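Local coordinates for protein SAS-6 (Leishmania major, PDB 4CKM) that is a structural protein of centrioles and basal bodies, whose N-terminal domain, the part crystallised, probably pairs with other copies of itself to build the cartwheel, at residues V47-P52 with Q57-G62; R77-R82 with V113-F118; S134-S139 with V166-L171; F140-N143 with D149-R152. One frame throughout, in Å; residues are numbered along the deposited sequence.

In the fold
All four contacts belong to the N-terminal domain, built round one mixed sheet. Along the chain, interactions 1, 2 and 3 come in series, and interaction 4 falls between the two segments of interaction 3. Strand 39-50 neighbours strand 136-142 in the sheet, which joins interaction 1 to interactions 3 and 4; their centres lie about 13 and 11 Å away. Interactions 3 and 4 share strand 136-142, with centres about 18 Å apart. Interaction 2 lies on the other side of the chain's centre from interaction 1, about 24 Å between centres. Its F118 touches I169 of interaction 3, with centres about 18 Å apart. V113 and H168 touch the second subunit, placing interactions 2 and 3 near it.

Interaction 1. Residues V47-P52 with Q57-G62; sequences VSTKMP and QVRPLG
T49 lies across R59 on one face of an antiparallel beta hairpin made by strands 39-50 and 57-70. T49 OG1 lies 2.9 Å from R59 NH1, at the edge of the guanidinium and near its plane. The T49 hydroxyl is flanked by N and C of its own backbone (chi1 55°), which turns it to the partner strand. There the CG methylene of Q57 also lies against it. R59 bends at chi3 to bring NH1 to T49, while its NH2 forms a salt bridge with D85. V47 is on the same face. L61 CD1 packs on V47 CB at 3.6 Å, the leucine running athwart the valine. T49 CG2 meets L61 CD1 tip to tip. F91 touches both R59 and L61, and F140 packs on V47, so this face turns inward. On the other face S48 CB touches V58 CG2 at 3.8 Å. Four backbone hydrogen bonds join the strands, two in the pair V47 and R59 and two in the pair T49 and Q57. T49 N approaches Q57 O nearly along the C=O axis, at 2.8 Å.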
loop_
_atom_site.group_PDB
_atom_site.type_symbol
_atom_site.label_atom_id
_atom_site.label_comp_id
_atom_site.label_asym_id
_atom_site.label_seq_id
_atom_site.Cartn_x
_atom_site.Cartn_y
_atom_site.Cartn_z
ATOM N N VAL A 47 -15.632 10.471 -5.139
ATOM C CA VAL A 47 -14.346 10.499 -4.474
ATOM C C VAL A 47 -14.522 11.003 -3.062
ATOM O O VAL A 47 -15.181 12.007 -2.840
ATOM C CB VAL A 47 -13.357 11.399 -5.250
ATOM C CG1 VAL A 47 -11.948 11.320 -4.661
ATOM C CG2 VAL A 47 -13.323 11.000 -6.728
ATOM N N SER A 48 -13.916 10.314 -2.102
ATOM C CA SER A 48 -13.750 10.890 -0.763
ATOM C C SER A 48 -12.583 11.879 -0.793
ATOM O O SER A 48 -11.436 11.485 -0.995
ATOM C CB SER A 48 -13.519 9.808 0.300
ATOM O OG SER A 48 -13.275 10.408 1.565
ATOM N N THR A 49 -12.897 13.159 -0.632
ATOM C CA THR A 49 -11.908 14.234 -0.618
ATOM C C THR A 49 -11.706 14.799 0.778
ATOM O O THR A 49 -12.667 14.966 1.538
ATOM C CB THR A 49 -12.364 15.426 -1.472
ATOM O OG1 THR A 49 -13.651 15.860 -1.021
ATOM C CG2 THR A 49 -12.484 15.037 -2.902
ATOM N N LYS A 50 -10.469 15.129 1.101
ATOM C CA LYS A 50 -10.188 15.832 2.338
ATOM C C LYS A 50 -8.886 16.602 2.288
ATOM O O LYS A 50 -7.953 16.197 1.585
ATOM C CB LYS A 50 -10.197 14.871 3.519
ATOM C CG LYS A 50 -9.002 13.976 3.638
ATOM C CD LYS A 50 -9.159 13.065 4.835
ATOM C CE LYS A 50 -8.011 12.074 4.912
ATOM N NZ LYS A 50 -8.479 10.693 5.207
ATOM N N MET A 51 -8.867 17.758 2.959
ATOM C CA MET A 51 -7.611 18.422 3.306
ATOM C C MET A 51 -7.415 18.266 4.798
ATOM O O MET A 51 -8.097 18.922 5.589
ATOM C CB MET A 51 -7.575 19.908 2.959
ATOM C CG MET A 51 -6.187 20.491 3.304
ATOM S SD MET A 51 -5.901 22.275 3.232
ATOM C CE MET A 51 -7.215 22.973 4.241
ATOM N N PRO A 52 -6.489 17.395 5.202
ATOM C CA PRO A 52 -6.294 17.262 6.637
ATOM C C PRO A 52 -5.917 18.609 7.247
ATOM O O PRO A 52 -5.283 19.427 6.582
ATOM C CB PRO A 52 -5.149 16.254 6.760
ATOM C CG PRO A 52 -5.139 15.535 5.442
ATOM C CD PRO A 52 -5.523 16.591 4.445
ATOM N N GLN A 57 -15.400 14.571 2.701
ATOM C CA GLN A 57 -16.714 14.430 2.078
ATOM C C GLN A 57 -16.582 13.577 0.832
ATOM O O GLN A 57 -15.533 13.554 0.194
ATOM C CB GLN A 57 -17.299 15.780 1.694
ATOM C CG GLN A 57 -16.475 16.481 0.642
ATOM C CD GLN A 57 -17.154 17.689 0.033
ATOM O OE1 GLN A 57 -18.275 17.627 -0.463
ATOM N NE2 GLN A 57 -16.440 18.792 0.027
ATOM N N VAL A 58 -17.667 12.901 0.472
ATOM C CA VAL A 58 -17.716 12.115 -0.741
ATOM C C VAL A 58 -18.523 12.892 -1.762
ATOM O O VAL A 58 -19.640 13.314 -1.489
ATOM C CB VAL A 58 -18.331 10.730 -0.477
ATOM C CG1 VAL A 58 -18.705 10.040 -1.770
ATOM C CG2 VAL A 58 -17.354 9.864 0.320
ATOM N N ARG A 59 -17.936 13.099 -2.931
ATOM C CA ARG A 59 -18.505 13.981 -3.921
ATOM C C ARG A 59 -18.127 13.575 -5.340
ATOM O O ARG A 59 -17.123 12.917 -5.555
ATOM C CB ARG A 59 -18.068 15.405 -3.627
ATOM C CG ARG A 59 -16.681 15.747 -4.111
ATOM C CD ARG A 59 -16.055 16.815 -3.253
ATOM N NE ARG A 59 -15.434 17.866 -4.035
ATOM C CZ ARG A 59 -14.387 18.594 -3.645
ATOM N NH1 ARG A 59 -13.761 18.372 -2.492
ATOM N NH2 ARG A 59 -13.928 19.531 -4.450
ATOM N N PRO A 60 -18.945 13.951 -6.321
ATOM C CA PRO A 60 -18.647 13.526 -7.686
ATOM C C PRO A 60 -17.557 14.392 -8.302
ATOM O O PRO A 60 -17.621 15.612 -8.214
ATOM C CB PRO A 60 -19.987 13.690 -8.412
ATOM C CG PRO A 60 -20.740 14.724 -7.637
ATOM C CD PRO A 60 -20.162 14.785 -6.240
ATOM N N LEU A 61 -16.539 13.758 -8.878
ATOM C CA LEU A 61 -15.473 14.491 -9.552
ATOM C C LEU A 61 -15.359 14.045 -10.985
ATOM O O LEU A 61 -15.621 12.887 -11.323
ATOM C CB LEU A 61 -14.121 14.298 -8.839
ATOM C CG LEU A 61 -13.942 14.902 -7.441
ATOM C CD1 LEU A 61 -12.567 14.580 -6.853
ATOM C CD2 LEU A 61 -14.164 16.414 -7.449
ATOM N N GLY A 62 -14.974 14.974 -11.842
ATOM C CA GLY A 62 -14.639 14.619 -13.219
ATOM C C GLY A 62 -13.251 13.977 -13.248
ATOM O O GLY A 62 -12.305 14.453 -12.609
#

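Interaction 2. Residues R77-R82 with V113-F118; sequences RVVLVR and VDFHGF
D114 OD1 accepts the N-H of G117 at 2.8 Å, a capping bond that holds the turn from which F115 reaches R77 and V79. The bond is fairly straight, 159° at the hydrogen, and the donor sits almost in line with the CG-OD1 bond. F118 N also bonds back to D114 O, so the start of helix 117-130 is tied to D114 twice. The contact with strand 76-85 is apolar and rests on the F115 ring. F115 CG is anti to the backbone N (chi1 -169°), and the ring extends from the turn to the strand. Its far end does the touching. V79 CG2 lies 3.6 Å from F115 CZ, approaching obliquely; the two side chains come from opposite sides and overlap side by side. R77 CB meets F115 CE2 at 3.7 Å, while the rest of the arginine leads away. The backbone carbonyl carbon of V78 lies at the ring edge, near its plane. Y102 meets F115 edge-to-face, and E99 also touches it. P119 of helix 117-130 also packs on V79. V113, before the turn, packs on F163 of the second subunit, consistent with the head-to-head pairing known in SAS-6. The contact thus seats the start of helix 117-130 on strand 76-85, with strand 88-98 on one side of that strand and strand 57-70 on the other.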
loop_
_atom_site.group_PDB
_atom_site.type_symbol
_atom_site.label_atom_id
_atom_site.label_comp_id
_atom_site.label_asym_id
_atom_site.label_seq_id
_atom_site.Cartn_x
_atom_site.Cartn_y
_atom_site.Cartn_z
ATOM N N ARG A 77 6.175 10.527 -25.416
ATOM C CA ARG A 77 4.816 10.072 -25.090
ATOM C C ARG A 77 4.474 10.463 -23.653
ATOM O O ARG A 77 5.310 10.334 -22.747
ATOM C CB ARG A 77 4.690 8.562 -25.252
ATOM C CG ARG A 77 4.782 8.098 -26.690
ATOM C CD ARG A 77 4.479 6.619 -26.783
ATOM N NE ARG A 77 4.926 6.070 -28.052
ATOM C CZ ARG A 77 4.337 6.271 -29.235
ATOM N NH1 ARG A 77 3.232 7.013 -29.361
ATOM N NH2 ARG A 77 4.868 5.716 -30.318
ATOM N N VAL A 78 3.261 10.962 -23.457
ATOM C CA VAL A 78 2.770 11.309 -22.116
ATOM C C VAL A 78 1.418 10.678 -21.807
ATOM O O VAL A 78 0.607 10.385 -22.701
ATOM C CB VAL A 78 2.582 12.836 -21.924
ATOM C CG1 VAL A 78 3.853 13.577 -22.229
ATOM C CG2 VAL A 78 1.489 13.388 -22.816
ATOM N N VAL A 79 1.165 10.532 -20.519
ATOM C CA VAL A 79 -0.137 10.158 -20.015
ATOM C C VAL A 79 -0.584 11.262 -19.096
ATOM O O VAL A 79 0.136 11.627 -18.157
ATOM C CB VAL A 79 -0.054 8.848 -19.223
ATOM C CG1 VAL A 79 -1.371 8.558 -18.534
ATOM C CG2 VAL A 79 0.319 7.709 -20.150
ATOM N N LEU A 80 -1.764 11.800 -19.367
ATOM C CA LEU A 80 -2.341 12.845 -18.545
ATOM C C LEU A 80 -3.552 12.270 -17.788
ATOM O O LEU A 80 -4.440 11.648 -18.388
ATOM C CB LEU A 80 -2.760 14.021 -19.412
ATOM C CG LEU A 80 -3.509 15.109 -18.644
ATOM C CD1 LEU A 80 -2.564 15.928 -17.780
ATOM C CD2 LEU A 80 -4.268 16.015 -19.599
ATOM N N VAL A 81 -3.564 12.501 -16.479
ATOM C CA VAL A 81 -4.661 12.144 -15.592
ATOM C C VAL A 81 -5.078 13.435 -14.894
ATOM O O VAL A 81 -4.298 14.025 -14.127
ATOM C CB VAL A 81 -4.226 11.120 -14.513
ATOM C CG1 VAL A 81 -5.350 10.826 -13.525
ATOM C CG2 VAL A 81 -3.785 9.822 -15.151
ATOM N N ARG A 82 -6.317 13.846 -15.148
ATOM C CA ARG A 82 -6.867 15.063 -14.617
ATOM C C ARG A 82 -8.117 14.799 -13.756
ATOM O O ARG A 82 -8.994 13.995 -14.096
ATOM C CB ARG A 82 -7.233 15.961 -15.778
ATOM C CG ARG A 82 -7.875 17.273 -15.394
ATOM C CD ARG A 82 -8.421 17.966 -16.636
ATOM N NE ARG A 82 -7.344 18.581 -17.404
ATOM C CZ ARG A 82 -7.304 18.685 -18.731
ATOM N NH1 ARG A 82 -8.281 18.200 -19.496
ATOM N NH2 ARG A 82 -6.256 19.275 -19.294
ATOM N N VAL A 113 2.876 -3.694 -15.787
ATOM C CA VAL A 113 2.557 -3.253 -17.131
ATOM C C VAL A 113 3.558 -2.227 -17.665
ATOM O O VAL A 113 4.224 -1.535 -16.893
ATOM C CB VAL A 113 1.151 -2.634 -17.189
ATOM C CG1 VAL A 113 0.115 -3.710 -16.942
ATOM C CG2 VAL A 113 0.993 -1.495 -16.192
ATOM N N ASP A 114 3.638 -2.129 -18.988
ATOM C CA ASP A 114 4.531 -1.179 -19.632
ATOM C C ASP A 114 3.796 0.142 -19.837
ATOM O O ASP A 114 2.641 0.293 -19.420
ATOM C CB ASP A 114 5.050 -1.744 -20.957
ATOM C CG ASP A 114 3.955 -1.980 -21.956
ATOM O OD1 ASP A 114 2.838 -1.468 -21.793
ATOM O OD2 ASP A 114 4.209 -2.716 -22.917
ATOM N N PHE A 115 4.458 1.100 -20.481
ATOM C CA PHE A 115 3.907 2.442 -20.573
ATOM C C PHE A 115 2.612 2.517 -21.366
ATOM O O PHE A 115 1.737 3.310 -21.041
ATOM C CB PHE A 115 4.927 3.376 -21.175
ATOM C CG PHE A 115 4.551 4.812 -21.072
ATOM C CD1 PHE A 115 4.611 5.460 -19.860
ATOM C CD2 PHE A 115 4.144 5.507 -22.172
ATOM C CE1 PHE A 115 4.278 6.787 -19.748
ATOM C CE2 PHE A 115 3.808 6.835 -22.061
ATOM C CZ PHE A 115 3.884 7.474 -20.857
ATOM N N HIS A 116 2.489 1.702 -22.397
ATOM C CA HIS A 116 1.240 1.611 -23.154
ATOM C C HIS A 116 0.108 1.018 -22.293
ATOM O O HIS A 116 -1.044 1.489 -22.336
ATOM C CB HIS A 116 1.449 0.743 -24.407
ATOM C CG HIS A 116 0.204 0.536 -25.222
ATOM N ND1 HIS A 116 -0.226 1.438 -26.180
ATOM C CD2 HIS A 116 -0.713 -0.464 -25.215
ATOM C CE1 HIS A 116 -1.353 1.007 -26.721
ATOM N NE2 HIS A 116 -1.667 -0.147 -26.156
ATOM N N GLY A 117 0.442 -0.027 -21.531
ATOM C CA GLY A 117 -0.516 -0.717 -20.699
ATOM C C GLY A 117 -0.975 0.120 -19.524
ATOM O O GLY A 117 -2.129 0.016 -19.099
ATOM N N PHE A 118 -0.101 0.988 -19.020
ATOM C CA PHE A 118 -0.394 1.676 -17.773
ATOM C C PHE A 118 -1.715 2.476 -17.766
ATOM O O PHE A 118 -2.530 2.300 -16.867
ATOM C CB PHE A 118 0.759 2.559 -17.316
ATOM C CG PHE A 118 0.398 3.413 -16.161
ATOM C CD1 PHE A 118 0.202 2.842 -14.913
ATOM C CD2 PHE A 118 0.140 4.765 -16.331
ATOM C CE1 PHE A 118 -0.192 3.614 -13.832
ATOM C CE2 PHE A 118 -0.243 5.557 -15.249
ATOM C CZ PHE A 118 -0.402 4.978 -13.999
#

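Interaction 3. Residues S134-S139 with V166-L171; sequences SAYELS and VEHISL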
loop_
_atom_site.group_PDB
_atom_site.type_symbol
_atom_site.label_atom_id
_atom_site.label_comp_id
_atom_site.label_asym_id
_atom_site.label_seq_id
_atom_site.Cartn_x
_atom_site.Cartn_y
_atom_site.Cartn_z
ATOM N N SER A 134 -17.675 -1.820 -9.391
ATOM C CA SER A 134 -16.352 -2.167 -8.840
ATOM C C SER A 134 -16.340 -2.312 -7.329
ATOM O O SER A 134 -17.029 -1.607 -6.604
ATOM C CB SER A 134 -15.313 -1.095 -9.204
ATOM O OG SER A 134 -14.027 -1.417 -8.699
ATOM N N ALA A 135 -15.480 -3.201 -6.869
ATOM C CA ALA A 135 -15.179 -3.349 -5.457
ATOM C C ALA A 135 -14.211 -2.277 -4.896
ATOM O O ALA A 135 -13.785 -2.382 -3.744
ATOM C CB ALA A 135 -14.566 -4.727 -5.256
ATOM N N TYR A 136 -13.846 -1.280 -5.699
ATOM C CA TYR A 136 -12.813 -0.345 -5.346
ATOM C C TYR A 136 -13.414 1.002 -5.092
ATOM O O TYR A 136 -14.469 1.300 -5.595
ATOM C CB TYR A 136 -11.770 -0.222 -6.477
ATOM C CG TYR A 136 -10.933 -1.472 -6.752
ATOM C CD1 TYR A 136 -10.945 -2.567 -5.893
ATOM C CD2 TYR A 136 -10.100 -1.541 -7.866
ATOM C CE1 TYR A 136 -10.174 -3.692 -6.150
ATOM C CE2 TYR A 136 -9.330 -2.659 -8.129
ATOM C CZ TYR A 136 -9.368 -3.730 -7.266
ATOM O OH TYR A 136 -8.603 -4.845 -7.516
ATOM N N GLU A 137 -12.692 1.823 -4.345
ATOM C CA GLU A 137 -13.099 3.196 -4.025
ATOM C C GLU A 137 -11.982 4.164 -4.358
ATOM O O GLU A 137 -10.839 3.755 -4.483
ATOM C CB GLU A 137 -13.336 3.351 -2.520
ATOM C CG GLU A 137 -14.532 2.615 -1.976
ATOM C CD GLU A 137 -14.638 2.720 -0.449
ATOM O OE1 GLU A 137 -13.667 3.132 0.235
ATOM O OE2 GLU A 137 -15.704 2.365 0.071
ATOM N N LEU A 138 -12.314 5.447 -4.421
ATOM C CA LEU A 138 -11.327 6.501 -4.628
ATOM C C LEU A 138 -11.290 7.500 -3.475
ATOM O O LEU A 138 -12.336 7.916 -2.931
ATOM C CB LEU A 138 -11.627 7.280 -5.899
ATOM C CG LEU A 138 -11.585 6.471 -7.191
ATOM C CD1 LEU A 138 -12.138 7.298 -8.345
ATOM C CD2 LEU A 138 -10.157 6.028 -7.476
ATOM N N SER A 139 -10.073 7.907 -3.149
ATOM C CA SER A 139 -9.807 8.902 -2.135
ATOM C C SER A 139 -8.870 9.929 -2.744
ATOM O O SER A 139 -8.022 9.572 -3.561
ATOM C CB SER A 139 -9.144 8.246 -0.942
ATOM O OG SER A 139 -8.835 9.237 0.012
ATOM N N VAL A 166 -7.051 -1.801 1.544
ATOM C CA VAL A 166 -5.792 -2.059 0.851
ATOM C C VAL A 166 -5.636 -1.043 -0.256
ATOM O O VAL A 166 -6.522 -0.902 -1.106
ATOM C CB VAL A 166 -5.825 -3.452 0.200
ATOM C CG1 VAL A 166 -4.573 -3.693 -0.607
ATOM C CG2 VAL A 166 -5.972 -4.520 1.259
ATOM N N GLU A 167 -4.508 -0.358 -0.271
ATOM C CA GLU A 167 -4.224 0.576 -1.326
ATOM C C GLU A 167 -3.638 -0.162 -2.543
ATOM O O GLU A 167 -2.658 -0.876 -2.416
ATOM C CB GLU A 167 -3.258 1.614 -0.817
ATOM C CG GLU A 167 -2.908 2.637 -1.858
ATOM C CD GLU A 167 -1.763 3.489 -1.408
ATOM O OE1 GLU A 167 -1.970 4.324 -0.504
ATOM O OE2 GLU A 167 -0.659 3.301 -1.962
ATOM N N HIS A 168 -4.283 -0.018 -3.699
ATOM C CA HIS A 168 -3.802 -0.585 -4.945
ATOM C C HIS A 168 -2.816 0.335 -5.603
ATOM O O HIS A 168 -1.786 -0.117 -6.040
ATOM C CB HIS A 168 -4.955 -0.911 -5.907
ATOM C CG HIS A 168 -5.609 -2.212 -5.592
ATOM N ND1 HIS A 168 -5.436 -3.335 -6.363
ATOM C CD2 HIS A 168 -6.360 -2.592 -4.530
ATOM C CE1 HIS A 168 -6.080 -4.348 -5.812
ATOM N NE2 HIS A 168 -6.647 -3.925 -4.697
ATOM N N ILE A 169 -3.107 1.628 -5.659
ATOM C CA ILE A 169 -2.150 2.579 -6.230
ATOM C C ILE A 169 -2.424 3.958 -5.687
ATOM O O ILE A 169 -3.538 4.243 -5.251
ATOM C CB ILE A 169 -2.197 2.531 -7.770
ATOM C CG1 ILE A 169 -1.055 3.338 -8.402
ATOM C CG2 ILE A 169 -3.536 2.997 -8.318
ATOM C CD1 ILE A 169 -1.021 3.156 -9.909
ATOM N N SER A 170 -1.370 4.763 -5.615
ATOM C CA SER A 170 -1.429 6.186 -5.267
ATOM C C SER A 170 -0.750 6.964 -6.364
ATOM O O SER A 170 0.263 6.499 -6.887
ATOM C CB SER A 170 -0.638 6.486 -4.016
ATOM O OG SER A 170 -0.923 5.546 -3.042
ATOM N N LEU A 171 -1.275 8.144 -6.668
ATOM C CA LEU A 171 -0.736 9.015 -7.685
ATOM C C LEU A 171 -0.809 10.413 -7.144
ATOM O O LEU A 171 -1.820 10.793 -6.521
ATOM C CB LEU A 171 -1.579 8.974 -8.946
ATOM C CG LEU A 171 -1.708 7.617 -9.611
ATOM C CD1 LEU A 171 -2.716 7.712 -10.746
ATOM C CD2 LEU A 171 -0.360 7.119 -10.126
#
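Y136 and H168 make this contact, ring against ring, in the N-terminal domain of SAS-6, which has the XRCC4-like fold. They stand on strands 136-142 and 165-175. Strand 152-160 runs between these two, so the side chains meet across an intervening strand.

The aromatic contact comes first. The ring planes are 37° apart and the centroids 4.5 Å apart, an oblique pair. Y136 CZ lies 3.6 Å above the imidazole plane, offset toward its rim. In return, H168 CD2 sits over one face of the phenol ring. The closest atoms are Y136 OH and H168 CE1, at 3.1 Å. The two side chains cross at about a right angle. H168 CG lies beside the backbone N (chi1 -81°), which swings the imidazole over to the tyrosine.

Apolar packing continues round the pair. V157 of the intervening strand and I129 of helix 117-130 both touch Y136. V166 of the second subunit also packs on H168.

Polar bonds hold both residues. H168 NE2 is hydrogen-bonded to E159 of the intervening strand, which limits rotation of the imidazole. That carboxylate would probably favour a protonated ring. H168 O accepts from K164 NZ of the second subunit, so H168 meets both Y136 of its own chain and the second subunit. Just before Y136 the chain makes an ST turn: S134 OG accepts from Y136 N at 3.0 Å.

Interaction 4. Residues F140-N143 with D149-R152; sequences FVLN and DSNR
The backbones of L142-N143 and R152 pair antiparallel, with N143 N donating to R152 O at 3.2 Å in a nearly straight bond. This is the loop end of the beta hairpin of strands 136-142 and 152-160. The tip of the connecting loop is not modelled. L142 CA also sends a C-H to R152 O, 3.6 Å away.

N143 carries most of the side-chain contact. Its chi1 of 74° tucks CG over its own backbone, and the amide is thereby turned to the chain entering strand 152-160. There N143 OD1 receives two weak bonds, from N151 N and from R152 N. N143 ND2 makes a third weak bond, to N151 OD1 at 3.4 Å. The N143 side chain lies across that of N151, with the amide planes 34° apart. The aliphatic part of R152 lies against the asparagine, R152 CG being 3.6 Å from N143 CG.

S150 points to N143 from the other segment and is buried. M51 of the neighbouring hairpin packs on it, and R175 of strand 165-175 bonds to its carbonyl oxygen. L142 CB touches S150 OG at 3.5 Å. The hydroxyl donates to N143 O, tilted 33° from the carbonyl plane. The modelled separation of S150 OG and N143 O, 2.5 Å, is short, and its exact value is doubtful.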
loop_
_atom_site.group_PDB
_atom_site.type_symbol
_atom_site.label_atom_id
_atom_site.label_comp_id
_atom_site.label_asym_id
_atom_site.label_seq_id
_atom_site.Cartn_x
_atom_site.Cartn_y
_atom_site.Cartn_z
ATOM N N PHE A 140 -9.052 11.197 -2.402
ATOM C CA PHE A 140 -8.145 12.249 -2.837
ATOM C C PHE A 140 -7.811 13.134 -1.658
ATOM O O PHE A 140 -8.668 13.840 -1.151
ATOM C CB PHE A 140 -8.734 13.070 -3.963
ATOM C CG PHE A 140 -7.745 13.979 -4.641
ATOM C CD1 PHE A 140 -6.647 13.456 -5.323
ATOM C CD2 PHE A 140 -7.914 15.339 -4.619
ATOM C CE1 PHE A 140 -5.745 14.277 -5.972
ATOM C CE2 PHE A 140 -6.997 16.175 -5.251
ATOM C CZ PHE A 140 -5.915 15.641 -5.928
ATOM N N VAL A 141 -6.562 13.062 -1.206
ATOM C CA VAL A 141 -6.117 13.798 -0.033
ATOM C C VAL A 141 -5.214 14.943 -0.431
ATOM O O VAL A 141 -4.158 14.732 -1.004
ATOM C CB VAL A 141 -5.313 12.890 0.887
ATOM C CG1 VAL A 141 -4.908 13.654 2.138
ATOM C CG2 VAL A 141 -6.117 11.627 1.231
ATOM N N LEU A 142 -5.648 16.152 -0.136
ATOM C CA LEU A 142 -4.883 17.347 -0.412
ATOM C C LEU A 142 -3.829 17.579 0.678
ATOM O O LEU A 142 -3.998 17.142 1.808
ATOM C CB LEU A 142 -5.810 18.549 -0.478
ATOM C CG LEU A 142 -7.018 18.523 -1.431
ATOM C CD1 LEU A 142 -7.879 19.748 -1.203
ATOM C CD2 LEU A 142 -6.595 18.518 -2.874
ATOM N N ASN A 143 -2.738 18.258 0.327
ATOM C CA ASN A 143 -1.744 18.675 1.323
ATOM C C ASN A 143 -2.159 19.978 2.030
ATOM O O ASN A 143 -3.191 20.537 1.708
ATOM C CB ASN A 143 -0.350 18.793 0.664
ATOM C CG ASN A 143 -0.195 20.020 -0.237
ATOM O OD1 ASN A 143 -1.129 20.512 -0.884
ATOM N ND2 ASN A 143 1.027 20.494 -0.312
ATOM N N ASP A 149 -5.264 26.578 -0.524
ATOM C CA ASP A 149 -3.841 26.847 -0.804
ATOM C C ASP A 149 -3.093 25.521 -0.960
ATOM O O ASP A 149 -1.931 25.414 -0.569
ATOM C CB ASP A 149 -3.145 27.665 0.312
ATOM C CG ASP A 149 -4.071 28.056 1.451
ATOM O OD1 ASP A 149 -4.693 27.167 2.086
ATOM O OD2 ASP A 149 -4.142 29.264 1.734
ATOM N N SER A 150 -3.759 24.500 -1.494
ATOM C CA SER A 150 -3.126 23.201 -1.700
ATOM C C SER A 150 -2.562 23.182 -3.091
ATOM O O SER A 150 -3.267 23.511 -4.028
ATOM C CB SER A 150 -4.140 22.073 -1.556
ATOM O OG SER A 150 -4.312 21.739 -0.191
ATOM N N ASN A 151 -1.303 22.802 -3.240
ATOM C CA ASN A 151 -0.716 22.696 -4.575
ATOM C C ASN A 151 -0.749 21.270 -5.141
ATOM O O ASN A 151 -0.371 21.045 -6.290
ATOM C CB ASN A 151 0.713 23.236 -4.562
ATOM C CG ASN A 151 1.646 22.406 -3.713
ATOM O OD1 ASN A 151 1.494 21.198 -3.586
ATOM N ND2 ASN A 151 2.632 23.056 -3.134
ATOM N N ARG A 152 -1.182 20.299 -4.342
ATOM C CA ARG A 152 -1.180 18.917 -4.785
ATOM C C ARG A 152 -2.153 18.071 -3.988
ATOM O O ARG A 152 -2.525 18.426 -2.868
ATOM C CB ARG A 152 0.215 18.313 -4.622
ATOM C CG ARG A 152 0.648 18.174 -3.166
ATOM C CD ARG A 152 1.996 17.498 -2.988
ATOM N NE ARG A 152 2.977 17.991 -3.937
ATOM C CZ ARG A 152 4.071 17.324 -4.325
ATOM N NH1 ARG A 152 4.356 16.106 -3.848
ATOM N NH2 ARG A 152 4.896 17.887 -5.205
#